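Local coordinates for rubisco operon transcriptional regulator (Synechocystis sp., PDB 5Y2W), which acts as a LysR-type transcriptional repressor linking carbon and nitrogen metabolism, whose regulatory domain binds 2-phosphoglycolate, probably as an effector, at residues N75-L80 with Y207-T212; L80-V85 with I183-Y188. All blocks are in the same frame, centred on the assembly; numbering follows the deposited sequence.

Contact 1: N75-L80 with Y207-T212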
loop_
_atom_site.group_PDB
_atom_site.type_symbol
_atom_site.label_atom_id
_atom_site.label_comp_id
_atom_site.label_asym_id
_atom_site.label_seq_id
_atom_site.Cartn_x
_atom_site.Cartn_y
_atom_site.Cartn_z
ATOM N N ASN A 75 11.250 -21.444 10.658
ATOM C CA ASN A 75 11.944 -20.856 11.766
ATOM C C ASN A 75 11.547 -19.365 11.862
ATOM O O ASN A 75 11.298 -18.751 10.842
ATOM C CB ASN A 75 13.440 -20.952 11.575
ATOM C CG ASN A 75 14.176 -20.774 12.874
ATOM O OD1 ASN A 75 14.179 -19.698 13.487
ATOM N ND2 ASN A 75 14.768 -21.849 13.334
ATOM N N TYR A 76 11.534 -18.791 13.072
ATOM C CA TYR A 76 11.331 -17.366 13.246
ATOM C C TYR A 76 11.618 -16.787 14.597
ATOM O O TYR A 76 11.530 -17.466 15.626
ATOM C CB TYR A 76 9.908 -16.958 12.888
ATOM C CG TYR A 76 8.811 -17.757 13.515
ATOM C CD1 TYR A 76 8.227 -17.367 14.701
ATOM C CD2 TYR A 76 8.295 -18.857 12.881
ATOM C CE1 TYR A 76 7.155 -18.081 15.242
ATOM C CE2 TYR A 76 7.250 -19.578 13.414
ATOM C CZ TYR A 76 6.669 -19.178 14.594
ATOM O OH TYR A 76 5.647 -19.941 15.107
ATOM N N GLN A 77 11.907 -15.485 14.582
ATOM C CA GLN A 77 12.099 -14.745 15.814
ATOM C C GLN A 77 11.237 -13.512 15.847
ATOM O O GLN A 77 11.170 -12.814 14.835
ATOM C CB GLN A 77 13.538 -14.266 15.919
ATOM C CG GLN A 77 14.549 -15.363 15.677
ATOM C CD GLN A 77 15.958 -14.865 15.889
ATOM O OE1 GLN A 77 16.284 -14.374 16.958
ATOM N NE2 GLN A 77 16.782 -14.943 14.851
ATOM N N PRO A 78 10.678 -13.181 17.034
ATOM C CA PRO A 78 10.027 -11.894 17.168
ATOM C C PRO A 78 11.081 -10.830 17.263
ATOM O O PRO A 78 12.108 -11.056 17.871
ATOM C CB PRO A 78 9.298 -12.007 18.491
ATOM C CG PRO A 78 10.179 -12.913 19.332
ATOM C CD PRO A 78 10.816 -13.864 18.346
ATOM N N PHE A 79 10.826 -9.678 16.640
ATOM C CA PHE A 79 11.734 -8.531 16.696
ATOM C C PHE A 79 11.053 -7.207 17.044
ATOM O O PHE A 79 11.728 -6.269 17.377
ATOM C CB PHE A 79 12.532 -8.394 15.394
ATOM C CG PHE A 79 11.698 -8.070 14.178
ATOM C CD1 PHE A 79 11.170 -9.075 13.400
ATOM C CD2 PHE A 79 11.483 -6.738 13.808
ATOM C CE1 PHE A 79 10.418 -8.778 12.277
ATOM C CE2 PHE A 79 10.739 -6.431 12.681
ATOM C CZ PHE A 79 10.194 -7.439 11.918
ATOM N N LEU A 80 9.723 -7.143 17.038
ATOM C CA LEU A 80 9.010 -5.871 17.264
ATOM C C LEU A 80 7.553 -6.156 17.507
ATOM O O LEU A 80 6.966 -6.971 16.859
ATOM C CB LEU A 80 9.202 -4.905 16.033
ATOM C CG LEU A 80 8.991 -3.410 16.294
ATOM C CD1 LEU A 80 9.850 -2.856 17.422
ATOM C CD2 LEU A 80 9.251 -2.614 15.045
ATOM N N TYR A 207 21.453 -8.285 11.419
ATOM C CA TYR A 207 21.356 -6.815 11.440
ATOM C C TYR A 207 19.974 -6.363 12.006
ATOM O O TYR A 207 19.864 -5.515 12.925
ATOM C CB TYR A 207 21.623 -6.229 10.033
ATOM C CG TYR A 207 21.276 -4.751 9.952
ATOM C CD1 TYR A 207 22.092 -3.783 10.538
ATOM C CD2 TYR A 207 20.096 -4.328 9.331
ATOM C CE1 TYR A 207 21.751 -2.441 10.497
ATOM C CE2 TYR A 207 19.746 -2.993 9.289
ATOM C CZ TYR A 207 20.576 -2.054 9.862
ATOM O OH TYR A 207 20.197 -0.736 9.792
ATOM N N LEU A 208 18.934 -6.980 11.474
ATOM C CA LEU A 208 17.560 -6.713 11.938
ATOM C C LEU A 208 17.436 -6.962 13.425
ATOM O O LEU A 208 16.950 -6.098 14.174
ATOM C CB LEU A 208 16.559 -7.596 11.171
ATOM C CG LEU A 208 15.060 -7.452 11.506
ATOM C CD1 LEU A 208 14.527 -6.029 11.300
ATOM C CD2 LEU A 208 14.270 -8.408 10.649
ATOM N N MET A 209 17.866 -8.149 13.871
ATOM C CA MET A 209 17.777 -8.471 15.315
ATOM C C MET A 209 18.542 -7.484 16.154
ATOM O O MET A 209 18.102 -7.078 17.219
ATOM C CB MET A 209 18.300 -9.862 15.613
ATOM C CG MET A 209 17.449 -10.921 14.963
ATOM S SD MET A 209 15.675 -10.592 15.281
ATOM C CE MET A 209 15.158 -11.790 14.114
ATOM N N ALA A 210 19.701 -7.083 15.686
ATOM C CA ALA A 210 20.508 -6.216 16.523
ATOM C C ALA A 210 19.882 -4.858 16.611
ATOM O O ALA A 210 19.739 -4.327 17.686
ATOM C CB ALA A 210 21.931 -6.132 15.964
ATOM N N VAL A 211 19.482 -4.277 15.476
ATOM C CA VAL A 211 18.999 -2.878 15.527
ATOM C C VAL A 211 17.662 -2.731 16.253
ATOM O O VAL A 211 17.336 -1.643 16.791
ATOM C CB VAL A 211 18.928 -2.206 14.135
ATOM C CG1 VAL A 211 20.320 -2.166 13.530
ATOM C CG2 VAL A 211 17.931 -2.895 13.217
ATOM N N THR A 212 16.885 -3.816 16.296
ATOM C CA THR A 212 15.577 -3.745 16.931
ATOM C C THR A 212 15.569 -4.176 18.372
ATOM O O THR A 212 14.479 -4.258 18.962
ATOM C CB THR A 212 14.536 -4.570 16.150
ATOM O OG1 THR A 212 14.976 -5.933 16.023
ATOM C CG2 THR A 212 14.371 -3.948 14.757
#
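Leu-208 O is gripped twice by Thr-212, and both of these residues press on Phe-79. The hydroxyl Thr-212 OG1 donates to Leu-208 O at 2.7 Å, while Thr-212 N reaches the same oxygen at 3.1 Å from the other face of the carbonyl plane. This is how the last turn of the helix is tied off: Thr-212 is the first residue to leave helical geometry, and with chi1 at 56° its OG1 sits between the backbone N and the carbonyl carbon, folded back onto the turn. OG1 also lies against Phe-79 CB, and Thr-212 CB packs on Phe-79 O at 3.5 Å. The Phe-79 ring leans over Leu-208, whose CD2 stands 4.1 Å from the ring centroid and nearly on the ring normal, a CH-pi contact over one face; the other methyl, CD1, lies under the CD2–CE2 side of the ring. Met-209 serves two neighbours. Its SD touches Phe-79 CB at 3.8 Å, and because the chain bends at chi2 (-47°) the methyl CE comes onto Gln-77, 3.5 Å from its CB and also close to CD and NE2 of its amide. The contact is mostly apolar packing; the bonds of Thr-212 to Leu-208 O stay within the helix end. Strand 74-79, outermost within this chain in the mixed sheet, is bonded to strand 186-192, with Phe-79 also on Trp-187 and Met-209 on Val-189. The end of helix 199-211 packs against it, the axes of 75-79 and 207-211 31° apart and 9.0 Å at closest approach, with Leu-208 on Leu-28 of helix 24-35.

Contact 2: L80-V85 with I183-Y188. With PGA (2-phosphoglycolic acid), chain B.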
loop_
_atom_site.group_PDB
_atom_site.type_symbol
_atom_site.label_atom_id
_atom_site.label_comp_id
_atom_site.label_asym_id
_atom_site.label_seq_id
_atom_site.Cartn_x
_atom_site.Cartn_y
_atom_site.Cartn_z
ATOM N N LEU A 80 9.723 -7.143 17.038
ATOM C CA LEU A 80 9.010 -5.871 17.264
ATOM C C LEU A 80 7.553 -6.156 17.507
ATOM O O LEU A 80 6.966 -6.971 16.859
ATOM C CB LEU A 80 9.202 -4.905 16.033
ATOM C CG LEU A 80 8.991 -3.410 16.294
ATOM C CD1 LEU A 80 9.850 -2.856 17.422
ATOM C CD2 LEU A 80 9.251 -2.614 15.045
ATOM N N ASP A 81 6.967 -5.482 18.462
ATOM C CA ASP A 81 5.546 -5.608 18.707
ATOM C C ASP A 81 4.765 -4.996 17.560
ATOM O O ASP A 81 5.219 -4.052 16.931
ATOM C CB ASP A 81 5.159 -4.847 19.965
ATOM C CG ASP A 81 5.725 -5.485 21.211
ATOM O OD1 ASP A 81 6.262 -6.606 21.101
ATOM O OD2 ASP A 81 5.611 -4.875 22.294
ATOM N N ASN A 82 3.583 -5.544 17.334
ATOM C CA ASN A 82 2.707 -5.066 16.309
ATOM C C ASN A 82 1.300 -4.925 16.885
ATOM O O ASN A 82 0.388 -5.684 16.554
ATOM C CB ASN A 82 2.725 -6.051 15.159
ATOM C CG ASN A 82 1.851 -5.590 14.008
ATOM O OD1 ASN A 82 1.639 -4.364 13.788
ATOM N ND2 ASN A 82 1.320 -6.553 13.284
ATOM N N PRO A 83 1.122 -3.956 17.757
ATOM C CA PRO A 83 -0.205 -3.821 18.336
ATOM C C PRO A 83 -1.237 -3.288 17.314
ATOM O O PRO A 83 -0.968 -2.290 16.626
ATOM C CB PRO A 83 -0.000 -2.816 19.439
ATOM C CG PRO A 83 1.099 -1.961 18.973
ATOM C CD PRO A 83 1.973 -2.811 18.070
ATOM N N LEU A 84 -2.372 -3.988 17.221
ATOM C CA LEU A 84 -3.508 -3.567 16.405
ATOM C C LEU A 84 -4.494 -2.743 17.245
ATOM O O LEU A 84 -4.904 -3.153 18.339
ATOM C CB LEU A 84 -4.238 -4.782 15.897
ATOM C CG LEU A 84 -3.443 -5.840 15.141
ATOM C CD1 LEU A 84 -4.421 -6.827 14.503
ATOM C CD2 LEU A 84 -2.527 -5.293 14.067
ATOM N N VAL A 85 -4.862 -1.576 16.771
ATOM C CA VAL A 85 -5.685 -0.700 17.588
ATOM C C VAL A 85 -6.924 -0.246 16.830
ATOM O O VAL A 85 -6.956 -0.265 15.592
ATOM C CB VAL A 85 -4.881 0.543 18.063
ATOM C CG1 VAL A 85 -3.783 0.167 19.045
ATOM C CG2 VAL A 85 -4.279 1.314 16.881
ATOM N N ILE A 183 -4.751 -5.278 20.198
ATOM C CA ILE A 183 -4.623 -6.690 19.996
ATOM C C ILE A 183 -3.132 -6.923 20.028
ATOM O O ILE A 183 -2.375 -6.321 19.234
ATOM C CB ILE A 183 -5.213 -7.168 18.681
ATOM C CG1 ILE A 183 -6.727 -6.847 18.699
ATOM C CG2 ILE A 183 -4.915 -8.682 18.482
ATOM C CD1 ILE A 183 -7.543 -7.483 17.592
ATOM N N LYS A 184 -2.703 -7.721 20.989
ATOM C CA LYS A 184 -1.244 -7.964 21.177
ATOM C C LYS A 184 -0.702 -8.904 20.076
ATOM O O LYS A 184 -1.216 -9.952 19.836
ATOM C CB LYS A 184 -0.977 -8.567 22.543
ATOM C CG LYS A 184 -1.148 -7.569 23.686
ATOM C CD LYS A 184 -1.162 -8.285 25.041
ATOM C CE LYS A 184 -1.727 -7.414 26.145
ATOM N NZ LYS A 184 -3.201 -7.217 25.978
ATOM N N ARG A 185 0.284 -8.460 19.346
ATOM C CA ARG A 185 0.683 -9.178 18.145
ATOM C C ARG A 185 2.107 -8.742 17.898
ATOM O O ARG A 185 2.548 -7.710 18.391
ATOM C CB ARG A 185 -0.311 -8.774 17.072
ATOM C CG ARG A 185 -0.164 -9.289 15.684
ATOM C CD ARG A 185 -1.274 -8.608 14.857
ATOM N NE ARG A 185 -1.320 -8.970 13.430
ATOM C CZ ARG A 185 -1.849 -10.099 12.957
ATOM N NH1 ARG A 185 -2.414 -10.939 13.788
ATOM N NH2 ARG A 185 -1.875 -10.352 11.649
ATOM N N ARG A 186 2.852 -9.503 17.136
ATOM C CA ARG A 186 4.279 -9.211 17.075
ATOM C C ARG A 186 4.634 -9.362 15.642
ATOM O O ARG A 186 3.938 -10.078 14.956
ATOM C CB ARG A 186 5.033 -10.226 17.948
ATOM C CG ARG A 186 4.573 -10.194 19.417
ATOM C CD ARG A 186 5.349 -11.083 20.340
ATOM N NE ARG A 186 6.635 -10.506 20.749
ATOM C CZ ARG A 186 7.646 -11.187 21.336
ATOM N NH1 ARG A 186 7.578 -12.503 21.572
ATOM N NH2 ARG A 186 8.764 -10.530 21.665
ATOM N N TRP A 187 5.657 -8.641 15.179
ATOM C CA TRP A 187 6.301 -8.962 13.929
ATOM C C TRP A 187 7.408 -10.018 14.129
ATOM O O TRP A 187 8.264 -9.883 14.990
ATOM C CB TRP A 187 6.923 -7.702 13.322
ATOM C CG TRP A 187 5.983 -6.757 12.644
ATOM C CD1 TRP A 187 4.732 -7.013 12.164
ATOM C CD2 TRP A 187 6.259 -5.408 12.332
ATOM N NE1 TRP A 187 4.209 -5.890 11.574
ATOM C CE2 TRP A 187 5.129 -4.894 11.658
ATOM C CE3 TRP A 187 7.384 -4.584 12.504
ATOM C CZ2 TRP A 187 5.062 -3.597 11.214
ATOM C CZ3 TRP A 187 7.300 -3.290 12.086
ATOM C CH2 TRP A 187 6.146 -2.817 11.406
ATOM N N TYR A 188 7.399 -11.029 13.277
ATOM C CA TYR A 188 8.395 -12.065 13.284
ATOM C C TYR A 188 9.139 -12.040 11.993
ATOM O O TYR A 188 8.542 -11.814 10.940
ATOM C CB TYR A 188 7.745 -13.427 13.376
ATOM C CG TYR A 188 6.991 -13.714 14.651
ATOM C CD1 TYR A 188 7.657 -14.086 15.819
ATOM C CD2 TYR A 188 5.591 -13.657 14.673
ATOM C CE1 TYR A 188 6.953 -14.391 16.979
ATOM C CE2 TYR A 188 4.889 -13.938 15.815
ATOM C CZ TYR A 188 5.569 -14.319 16.965
ATOM O OH TYR A 188 4.810 -14.598 18.059
HETATM P P PGA B . -2.197 -8.148 6.843
HETATM O O1P PGA B . -1.079 -8.177 8.010
HETATM O O2P PGA B . -1.629 -7.307 5.749
HETATM O O3P PGA B . -3.445 -7.575 7.537
HETATM O O4P PGA B . -2.223 -9.543 6.339
HETATM C C2 PGA B . -0.470 -7.069 8.637
HETATM C C1 PGA B . -0.346 -7.242 10.145
HETATM O O1 PGA B . 0.183 -6.313 10.833
HETATM O O2 PGA B . -0.773 -8.305 10.643
#
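Asn-82 CG lies opposite its backbone N (chi1 -178°) and Arg-185 runs extended from CG to NE (chi1 178°), torsions that carry the two polar ends to the carboxylate of 2-phosphoglycolic acid. They divide its oxygens. Asn-82 ND2 donates to PGA O1 at 2.7 Å, while Arg-185 takes PGA O2 with two N-H groups of its guanidinium edge, NE at 2.9 Å and NH2 at 2.5 Å, the NE bond being the more bent (134°). Asn-82 OD1 in turn is hydrogen-bonded to Ser-160 OG, and ND2 also to Ser-66 OG, which helps fix which end of the amide faces the ligand. Trp-187 lies beneath it: Asn-82 CB stands 4.0 Å from the centroid of the five-membered ring, over the face, while Leu-80 CD2 leans on the benzo part, 3.6 Å from CZ3. On the other flank Arg-185 CD nestles into the fork of Leu-84, 3.5 Å from its CG. The backbones run antiparallel. Trp-187 N reaches Leu-80 O at 2.7 Å, Asn-82 N bonds to Arg-185 O from above the carbonyl plane, and Leu-84 and Ile-183 exchange a reciprocal pair. On the solvent side Asp-81 OD1 and Arg-186 NE are 3.9 Å apart, a long salt bridge. These are the two crossover segments joining the subdomains of a LysR-type effector-binding domain, as in periplasmic binding proteins. One end of the pair leads through Trp-187 to strand 74-79; the other packs Leu-84 on strand 157-160 and Ile-183 on Leu-126 of helix 118-129.

In the fold
After strands 11-18, 39-46 and 62-65 the chain reaches strand 74-79, the first half of contact 1, and turns its corner at Leu-80, a residue both contacts share, before running into contact 2. About a hundred residues later, having built the second subdomain, it returns at 183-188 and closes contact 2. It then continues through strand 186-192 into helix 199-211, which closes contact 1 around the whole excursion, so contact 2 is nested within contact 1. The first contact belongs to the mixed-sheet subdomain alone; the second joins the two crossings between subdomains, where the ligand lies. A probable Phe-79 N to Trp-187 O hydrogen bond of 3.1 Å couples them directly.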